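Local structure of lipoate-protein ligase, putative (1VQZ) at residues 299-302 with 303-307. The protein is a putative lipoate-protein ligase with a lipoyl protein ligase A/B-type catalytic region and a bacterial ligase C-terminal region. Numbering follows the deposited sequence.
Sequences AVED and VLRGV
D302 and R305 lie side by side where helix 298-304 runs out, and a salt bridge joins them: R305 NH1 reaches D302 OD1 at 2.7 Å. The carboxylate oxygen sits almost in the guanidinium plane, yet the donor meets it on the anti side and 26° out of the carboxylate plane, the two planes being turned 52° apart. A bend at chi3 (-98°) folds the arginine back along the last turn, with E301 O over one guanidinium face, displaced toward its rim. That carbonyl accepts both closing backbone bonds, from R305 N at 3.2 Å, almost straight along C=O, and from L304 N, well above the carbonyl plane. The tight side is apolar: V300 and L304 are buried against helix 311-318, L304 also against I285 of strand 281-289, and L304 CG packs 3.5 Å from V300 O, though V300 CG1 and L304 CD1 touch only loosely. The polar side, round D302 and R305, is wet: one water lies within bonding distance of E301 OE1, D302 OD1 and R305 NH2, and another joins D302 O to R305 NH1. R305 and G306 occupy the middle of a type II beta turn from L304 to V307, closed by V307 N to L304 O. A bond from I287 N to E301 OE2 ties the helix end to strand 281-289; R305, shared between D302 and, through NE, D284 of that strand, probably has its guanidinium fixed by both.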
# COMPACT_ATOMS: atom_id res chain seq x y z
N ALA A 299 -12.12 -7.75 -8.96
CA ALA A 299 -12.36 -9.14 -9.33
C ALA A 299 -13.44 -9.83 -8.50
O ALA A 299 -14.19 -10.65 -9.01
CB ALA A 299 -11.07 -9.94 -9.26
N VAL A 300 -13.55 -9.49 -7.23
CA VAL A 300 -14.61 -10.03 -6.38
C VAL A 300 -15.98 -9.38 -6.72
O VAL A 300 -17.00 -10.09 -6.89
CB VAL A 300 -14.24 -9.85 -4.90
CG1 VAL A 300 -15.32 -10.39 -3.99
CG2 VAL A 300 -12.87 -10.50 -4.60
N GLU A 301 -15.99 -8.06 -6.84
CA GLU A 301 -17.15 -7.33 -7.38
C GLU A 301 -17.61 -8.02 -8.65
O GLU A 301 -18.80 -8.25 -8.82
CB GLU A 301 -16.79 -5.87 -7.68
CG GLU A 301 -16.46 -5.06 -6.41
CD GLU A 301 -15.74 -3.73 -6.68
OE1 GLU A 301 -15.44 -3.41 -7.85
OE2 GLU A 301 -15.45 -3.03 -5.69
N ASP A 302 -16.67 -8.40 -9.54
CA ASP A 302 -17.06 -8.93 -10.85
C ASP A 302 -17.78 -10.28 -10.76
O ASP A 302 -18.74 -10.51 -11.48
CB ASP A 302 -15.86 -9.03 -11.78
CG ASP A 302 -15.35 -7.66 -12.23
OD1 ASP A 302 -16.01 -6.61 -12.01
OD2 ASP A 302 -14.25 -7.64 -12.81
N VAL A 303 -17.35 -11.13 -9.84
CA VAL A 303 -17.92 -12.44 -9.65
C VAL A 303 -19.27 -12.36 -8.94
O VAL A 303 -20.05 -13.28 -9.03
CB VAL A 303 -16.94 -13.44 -8.92
CG1 VAL A 303 -16.77 -13.15 -7.45
CG2 VAL A 303 -17.44 -14.89 -9.05
N LEU A 304 -19.55 -11.26 -8.25
CA LEU A 304 -20.79 -11.16 -7.48
C LEU A 304 -21.93 -10.53 -8.25
O LEU A 304 -23.10 -10.72 -7.92
CB LEU A 304 -20.54 -10.41 -6.16
CG LEU A 304 -19.78 -11.22 -5.09
CD1 LEU A 304 -19.59 -10.41 -3.86
CD2 LEU A 304 -20.43 -12.57 -4.74
N ARG A 305 -21.56 -9.76 -9.26
CA ARG A 305 -22.51 -9.11 -10.15
C ARG A 305 -23.39 -10.17 -10.85
O ARG A 305 -22.89 -11.12 -11.41
CB ARG A 305 -21.75 -8.25 -11.15
CG ARG A 305 -22.38 -6.92 -11.40
CD ARG A 305 -21.53 -6.04 -12.29
NE ARG A 305 -20.73 -5.09 -11.52
CZ ARG A 305 -19.41 -5.09 -11.42
NH1 ARG A 305 -18.67 -6.02 -12.02
NH2 ARG A 305 -18.83 -4.15 -10.69
N GLY A 306 -24.71 -10.01 -10.74
CA GLY A 306 -25.70 -10.94 -11.29
C GLY A 306 -26.02 -12.13 -10.39
O GLY A 306 -26.87 -12.96 -10.71
N VAL A 307 -25.31 -12.25 -9.28
CA VAL A 307 -25.63 -13.30 -8.29
C VAL A 307 -26.89 -12.92 -7.48
O VAL A 307 -27.15 -11.75 -7.20
CB VAL A 307 -24.41 -13.58 -7.38
CG1 VAL A 307 -24.72 -14.61 -6.29
CG2 VAL A 307 -23.23 -14.06 -8.25
O HOH W 1 -15.76 -4.22 -10.46
O HOH W 2 -20.71 -11.74 -12.48
O HOH W 3 -19.29 -8.36 -13.54